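Local atomic coordinates of scavenger receptor with C-type lectin type I (Homo sapiens, PDB entry 2OX8), a protein that binds the leukocyte cell-surface glycan Lewis(x) through a C-type lectin carbohydrate-recognition domain. Residues L31-K36 and F126-D131; H39-N44 and H62-T67. All coordinates share one frame; numbering follows the deposited sequence.

In the fold
Contact 1 pins helix 26-35 to strand 125-131 by a disulfide, and contact 2 lies nested inside the loop that this bond closes, bringing the chain just after the helix against strand 62-67. Their centres are about 10 Å apart, and both reach one sheet, in which strand 125-131 pairs with both 39-40 and 62-67. Glu129 ties the two together: its N lies 2.9 Å from O of His39, and its OE1 lies 2.8 Å from N of Phe42, both probable hydrogen bonds. The same Glu129 shares a zinc ion with Phe42 O of contact 2 and with Glu48. Phe126 CB also packs on Leu40 CD2 at 3.6 Å.

Contact 1 (L31-K36 and F126-D131); sequences LFCEDK and FICEKD. With ZN (zinc ion), chain F; ZN (zinc ion), chain G.
Cys33 on the helix and Cys128 on the strand are joined covalently, SG to SG 2.0 Å, where their CA atoms come within 5.4 Å. The C-S-S-C torsion of -84° is the relaxed value for a disulfide, so the bridge itself shows no sign of torsional strain.

Aromatic packing flanks the bridge. Phe32 and Phe126 form an edge-to-face (T-shaped) pair, ring centroids 5.1 Å apart and planes at 63°. The far edge of Phe126, atoms CE1 and CZ, is presented to one face of Phe32, with CE1 of Phe126 3.4 Å from CD2 of Phe32. With chi1 of Phe32 at 170°, CG is anti to the backbone N and the ring swings toward the strand. Cys128 SG meets the rim of Phe32, 3.6 Å from its CD2; phenylalanine suits the place because its polarised ring edge can sit beside a disulfide sulfur.

The polar link is made where the chain leaves the helix, at Lys36. Lys130 reaches back with its extended chain, and its NZ gives a hydrogen bond of 3.2 Å to O of Lys36, nearly in line with that carbonyl. The long aliphatic arm suits this span, and the ammonium also has Trp9 as a cation-pi partner.

Strand alternation turns Glu129 to the side away from the helix, and there its OE2 binds a zinc ion at 1.9 Å. Thus the disulfide, a hallmark of the C-type lectin fold, together with the Phe pair and the Lys130 bond, secures one face of the strand, while the other supplies a metal ligand.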
loop_
_atom_site.group_PDB
_atom_site.type_symbol
_atom_site.label_atom_id
_atom_site.label_comp_id
_atom_site.label_asym_id
_atom_site.label_seq_id
_atom_site.Cartn_x
_atom_site.Cartn_y
_atom_site.Cartn_z
ATOM N N LEU A 31 2.236 -4.454 11.281
ATOM C CA LEU A 31 1.826 -4.659 12.664
ATOM C C LEU A 31 1.195 -3.437 13.333
ATOM O O LEU A 31 0.420 -3.580 14.280
ATOM C CB LEU A 31 3.031 -5.164 13.478
ATOM C CG LEU A 31 3.487 -6.575 13.046
ATOM C CD1 LEU A 31 4.960 -6.819 13.400
ATOM C CD2 LEU A 31 2.571 -7.612 13.698
ATOM N N PHE A 32 1.529 -2.243 12.854
ATOM C CA PHE A 32 0.980 -1.016 13.414
ATOM C C PHE A 32 -0.500 -0.924 13.075
ATOM O O PHE A 32 -1.332 -0.699 13.954
ATOM C CB PHE A 32 1.740 0.194 12.857
ATOM C CG PHE A 32 1.112 1.517 13.191
ATOM C CD1 PHE A 32 1.669 2.339 14.159
ATOM C CD2 PHE A 32 -0.047 1.944 12.526
ATOM C CE1 PHE A 32 1.089 3.574 14.472
ATOM C CE2 PHE A 32 -0.635 3.169 12.827
ATOM C CZ PHE A 32 -0.061 3.987 13.806
ATOM N N CYS A 33 -0.839 -1.108 11.798
ATOM C CA CYS A 33 -2.241 -1.061 11.384
ATOM C C CYS A 33 -3.032 -2.176 12.078
ATOM O O CYS A 33 -4.176 -1.991 12.506
ATOM C CB CYS A 33 -2.384 -1.256 9.881
ATOM S SG CYS A 33 -1.547 -0.104 8.764
ATOM N N GLU A 34 -2.413 -3.342 12.162
ATOM C CA GLU A 34 -3.034 -4.498 12.784
ATOM C C GLU A 34 -3.523 -4.152 14.183
ATOM O O GLU A 34 -4.677 -4.385 14.526
ATOM C CB GLU A 34 -2.025 -5.650 12.844
ATOM C CG GLU A 34 -2.495 -6.947 12.219
ATOM C CD GLU A 34 -1.330 -7.808 11.708
ATOM O OE1 GLU A 34 -0.400 -8.109 12.496
ATOM O OE2 GLU A 34 -1.349 -8.184 10.513
ATOM N N ASP A 35 -2.657 -3.559 14.989
ATOM C CA ASP A 35 -3.059 -3.233 16.334
ATOM C C ASP A 35 -4.046 -2.048 16.446
ATOM O O ASP A 35 -4.631 -1.799 17.499
ATOM C CB ASP A 35 -1.790 -3.097 17.187
ATOM C CG ASP A 35 -1.101 -4.477 17.421
ATOM O OD1 ASP A 35 -1.472 -5.176 18.394
ATOM O OD2 ASP A 35 -0.220 -4.894 16.621
ATOM N N LYS A 36 -4.263 -1.337 15.344
ATOM C CA LYS A 36 -5.234 -0.242 15.339
ATOM C C LYS A 36 -6.508 -0.836 14.749
ATOM O O LYS A 36 -7.439 -0.114 14.405
ATOM C CB LYS A 36 -4.777 0.922 14.451
ATOM C CG LYS A 36 -3.340 1.369 14.651
ATOM C CD LYS A 36 -3.033 1.653 16.105
ATOM C CE LYS A 36 -1.660 2.291 16.263
ATOM N NZ LYS A 36 -0.533 1.444 15.800
ATOM N N PHE A 126 3.438 4.776 5.640
ATOM C CA PHE A 126 2.433 3.800 5.268
ATOM C C PHE A 126 1.004 4.277 5.491
ATOM O O PHE A 126 0.752 5.203 6.263
ATOM C CB PHE A 126 2.685 2.508 6.051
ATOM C CG PHE A 126 2.697 2.698 7.540
ATOM C CD1 PHE A 126 1.527 2.629 8.267
ATOM C CD2 PHE A 126 3.880 3.017 8.202
ATOM C CE1 PHE A 126 1.523 2.879 9.630
ATOM C CE2 PHE A 126 3.887 3.270 9.569
ATOM C CZ PHE A 126 2.703 3.202 10.285
ATOM N N ILE A 127 0.070 3.625 4.805
ATOM C CA ILE A 127 -1.340 3.967 4.904
ATOM C C ILE A 127 -2.124 2.819 5.540
ATOM O O ILE A 127 -2.036 1.670 5.103
ATOM C CB ILE A 127 -1.932 4.274 3.494
ATOM C CG1 ILE A 127 -1.174 5.435 2.853
ATOM C CG2 ILE A 127 -3.414 4.621 3.605
ATOM C CD1 ILE A 127 -1.683 5.810 1.455
ATOM N N CYS A 128 -2.873 3.129 6.585
ATOM C CA CYS A 128 -3.688 2.128 7.248
ATOM C C CYS A 128 -5.143 2.357 6.829
ATOM O O CYS A 128 -5.574 3.490 6.571
ATOM C CB CYS A 128 -3.560 2.235 8.761
ATOM S SG CYS A 128 -1.937 1.780 9.456
ATOM N N GLU A 129 -5.905 1.278 6.778
ATOM C CA GLU A 129 -7.277 1.354 6.338
ATOM C C GLU A 129 -8.153 0.390 7.140
ATOM O O GLU A 129 -7.676 -0.649 7.610
ATOM C CB GLU A 129 -7.311 1.005 4.846
ATOM C CG GLU A 129 -8.689 0.846 4.207
ATOM C CD GLU A 129 -8.622 0.248 2.799
ATOM O OE1 GLU A 129 -8.077 -0.863 2.650
ATOM O OE2 GLU A 129 -9.118 0.875 1.843
ATOM N N LYS A 130 -9.417 0.762 7.323
ATOM C CA LYS A 130 -10.384 -0.089 8.012
ATOM C C LYS A 130 -11.789 0.359 7.621
ATOM O O LYS A 130 -12.073 1.552 7.561
ATOM C CB LYS A 130 -10.210 -0.047 9.529
ATOM C CG LYS A 130 -10.330 1.321 10.163
ATOM C CD LYS A 130 -10.186 1.197 11.680
ATOM C CE LYS A 130 -9.860 2.528 12.352
ATOM N NZ LYS A 130 -9.445 2.259 13.763
ATOM N N ASP A 131 -12.647 -0.611 7.327
ATOM C CA ASP A 131 -14.019 -0.355 6.915
ATOM C C ASP A 131 -14.934 -0.361 8.149
ATOM O O ASP A 131 -14.971 -1.330 8.894
ATOM C CB ASP A 131 -14.430 -1.440 5.895
ATOM C CG ASP A 131 -15.918 -1.452 5.596
ATOM O OD1 ASP A 131 -16.728 -1.618 6.529
ATOM O OD2 ASP A 131 -16.293 -1.316 4.423
HETATM ZN ZN ZN F . -9.403 0.292 0.098
HETATM ZN ZN ZN G . -17.468 -1.209 3.064
#

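Contact 2 (H39-N44 and H62-T67); sequences HLVFIN and HWIGLT. With ZN (zinc ion), chain I; ZN (zinc ion), chain F.
Val41 O accepts a hydrogen bond from Gly65 N at 2.8 Å, with an N-H...O angle of 157°. This bond joins the chain leaving strand 39-40 to the corner at which strand 62-67 bends. Gly65 is the centre of an inverse gamma turn, closed by Leu66 N bonding to Ile64 O. Glycine suits the corner because the direction a side chain would take is already filled by Leu40 O and the Phe42 ring; CE2 of Phe42 lies 3.6 Å from Gly65 O.

Apolar side chains extend the contact in two clusters. Leu40 lays CB against the Gly65 backbone, 3.5 Å from its N, and sends CD2 alongside Trp63, 3.9 Å from CB of Trp63; the two side chains point the same way. The Trp63 indole leads on from there, its NE1 bonded to Glu24 O. Beta-branched residues make up the second cluster: Val41 CG1 approaches Ile64 CG2 at 3.8 Å. CG1 of Val41 stands between its own N and carbonyl carbon (chi1 69°), the position that brings it over to the isoleucine. Ile43 CD1 reaches the same methyl of Ile64.

Two residues of these segments are zinc ligands. Phe42 binds through its backbone O, at 2.1 Å, in the site completed by Glu129 and Glu48, while His62 NE2 binds another zinc ion with Glu60 and two waters. The Trp63-Ile64-Gly65-Leu66 run is the WIGL motif of the C-type lectin fold, whose Trp, Ile and Leu side chains are buried in the hydrophobic core, while the glycine makes the turn.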
loop_
_atom_site.group_PDB
_atom_site.type_symbol
_atom_site.label_atom_id
_atom_site.label_comp_id
_atom_site.label_asym_id
_atom_site.label_seq_id
_atom_site.Cartn_x
_atom_site.Cartn_y
_atom_site.Cartn_z
ATOM N N HIS A 39 -5.402 -2.506 8.491
ATOM C CA HIS A 39 -4.369 -3.177 7.737
ATOM C C HIS A 39 -3.879 -2.221 6.685
ATOM O O HIS A 39 -4.592 -1.281 6.326
ATOM C CB HIS A 39 -4.962 -4.400 7.045
ATOM C CG HIS A 39 -6.231 -4.107 6.309
ATOM N ND1 HIS A 39 -6.261 -3.376 5.139
ATOM C CD2 HIS A 39 -7.522 -4.389 6.613
ATOM C CE1 HIS A 39 -7.514 -3.220 4.753
ATOM N NE2 HIS A 39 -8.300 -3.824 5.632
ATOM N N LEU A 40 -2.665 -2.456 6.194
ATOM C CA LEU A 40 -2.135 -1.620 5.147
ATOM C C LEU A 40 -3.248 -1.579 4.076
ATOM O O LEU A 40 -3.894 -2.599 3.762
ATOM C CB LEU A 40 -0.815 -2.214 4.641
ATOM C CG LEU A 40 0.398 -1.938 5.574
ATOM C CD1 LEU A 40 1.544 -2.889 5.270
ATOM C CD2 LEU A 40 0.855 -0.473 5.410
ATOM N N VAL A 41 -3.489 -0.374 3.569
ATOM C CA VAL A 41 -4.527 -0.082 2.599
ATOM C C VAL A 41 -4.616 -1.007 1.373
ATOM O O VAL A 41 -3.601 -1.478 0.858
ATOM C CB VAL A 41 -4.369 1.388 2.130
ATOM C CG1 VAL A 41 -3.107 1.533 1.302
ATOM C CG2 VAL A 41 -5.565 1.836 1.359
ATOM N N PHE A 42 -5.847 -1.275 0.936
ATOM C CA PHE A 42 -6.119 -2.078 -0.260
ATOM C C PHE A 42 -6.729 -1.051 -1.203
ATOM O O PHE A 42 -7.582 -0.255 -0.787
ATOM C CB PHE A 42 -7.182 -3.160 -0.021
ATOM C CG PHE A 42 -6.784 -4.217 0.951
ATOM C CD1 PHE A 42 -7.754 -4.932 1.632
ATOM C CD2 PHE A 42 -5.444 -4.486 1.218
ATOM C CE1 PHE A 42 -7.402 -5.900 2.580
ATOM C CE2 PHE A 42 -5.080 -5.450 2.160
ATOM C CZ PHE A 42 -6.067 -6.156 2.844
ATOM N N ILE A 43 -6.291 -1.038 -2.456
ATOM C CA ILE A 43 -6.842 -0.087 -3.423
ATOM C C ILE A 43 -7.580 -0.882 -4.497
ATOM O O ILE A 43 -6.954 -1.495 -5.363
ATOM C CB ILE A 43 -5.722 0.758 -4.032
ATOM C CG1 ILE A 43 -5.080 1.593 -2.921
ATOM C CG2 ILE A 43 -6.273 1.635 -5.145
ATOM C CD1 ILE A 43 -3.713 2.084 -3.246
ATOM N N ASN A 44 -8.910 -0.876 -4.436
ATOM C CA ASN A 44 -9.687 -1.660 -5.374
ATOM C C ASN A 44 -10.516 -0.987 -6.463
ATOM O O ASN A 44 -11.311 -1.646 -7.125
ATOM C CB ASN A 44 -10.566 -2.616 -4.590
ATOM C CG ASN A 44 -9.761 -3.687 -3.909
ATOM O OD1 ASN A 44 -9.039 -4.433 -4.561
ATOM N ND2 ASN A 44 -9.869 -3.764 -2.588
ATOM N N HIS A 62 4.565 5.658 0.219
ATOM C CA HIS A 62 3.809 4.943 1.260
ATOM C C HIS A 62 3.587 3.464 0.952
ATOM O O HIS A 62 3.290 3.117 -0.185
ATOM C CB HIS A 62 2.432 5.592 1.450
ATOM C CG HIS A 62 2.484 6.979 2.007
ATOM N ND1 HIS A 62 2.182 7.261 3.324
ATOM C CD2 HIS A 62 2.830 8.156 1.436
ATOM C CE1 HIS A 62 2.343 8.555 3.539
ATOM N NE2 HIS A 62 2.735 9.121 2.410
ATOM N N TRP A 63 3.710 2.596 1.958
ATOM C CA TRP A 63 3.473 1.155 1.761
ATOM C C TRP A 63 1.979 0.908 1.568
ATOM O O TRP A 63 1.153 1.596 2.158
ATOM C CB TRP A 63 3.846 0.324 2.990
ATOM C CG TRP A 63 5.263 0.177 3.346
ATOM C CD1 TRP A 63 5.840 0.571 4.508
ATOM C CD2 TRP A 63 6.291 -0.459 2.577
ATOM N NE1 TRP A 63 7.167 0.226 4.519
ATOM C CE2 TRP A 63 7.473 -0.409 3.346
ATOM C CE3 TRP A 63 6.326 -1.074 1.310
ATOM C CZ2 TRP A 63 8.687 -0.943 2.899
ATOM C CZ3 TRP A 63 7.525 -1.606 0.868
ATOM C CH2 TRP A 63 8.697 -1.535 1.666
ATOM N N ILE A 64 1.631 -0.085 0.754
ATOM C CA ILE A 64 0.232 -0.465 0.568
ATOM C C ILE A 64 0.149 -1.971 0.897
ATOM O O ILE A 64 1.171 -2.655 0.905
ATOM C CB ILE A 64 -0.266 -0.147 -0.860
ATOM C CG1 ILE A 64 0.548 -0.881 -1.929
ATOM C CG2 ILE A 64 -0.156 1.334 -1.095
ATOM C CD1 ILE A 64 0.038 -0.616 -3.375
ATOM N N GLY A 65 -1.037 -2.485 1.200
ATOM C CA GLY A 65 -1.144 -3.892 1.575
ATOM C C GLY A 65 -1.098 -4.865 0.407
ATOM O O GLY A 65 -2.042 -5.625 0.182
ATOM N N LEU A 66 0.010 -4.844 -0.323
ATOM C CA LEU A 66 0.180 -5.681 -1.495
ATOM C C LEU A 66 1.540 -6.327 -1.419
ATOM O O LEU A 66 2.551 -5.655 -1.156
ATOM C CB LEU A 66 0.067 -4.827 -2.761
ATOM C CG LEU A 66 0.062 -5.524 -4.125
ATOM C CD1 LEU A 66 -0.952 -6.665 -4.145
ATOM C CD2 LEU A 66 -0.258 -4.490 -5.210
ATOM N N THR A 67 1.559 -7.637 -1.644
ATOM C CA THR A 67 2.785 -8.410 -1.570
ATOM C C THR A 67 2.734 -9.635 -2.481
ATOM O O THR A 67 1.658 -10.034 -2.939
ATOM C CB THR A 67 3.004 -8.879 -0.120
ATOM O OG1 THR A 67 1.929 -9.751 0.269
ATOM C CG2 THR A 67 3.009 -7.676 0.828
HETATM ZN ZN ZN I . 2.289 11.116 2.501
HETATM ZN ZN ZN F . -9.403 0.292 0.098
HETATM O O HOH W 1 3.381 11.006 0.316
HETATM O O HOH W 2 0.413 12.327 3.336
#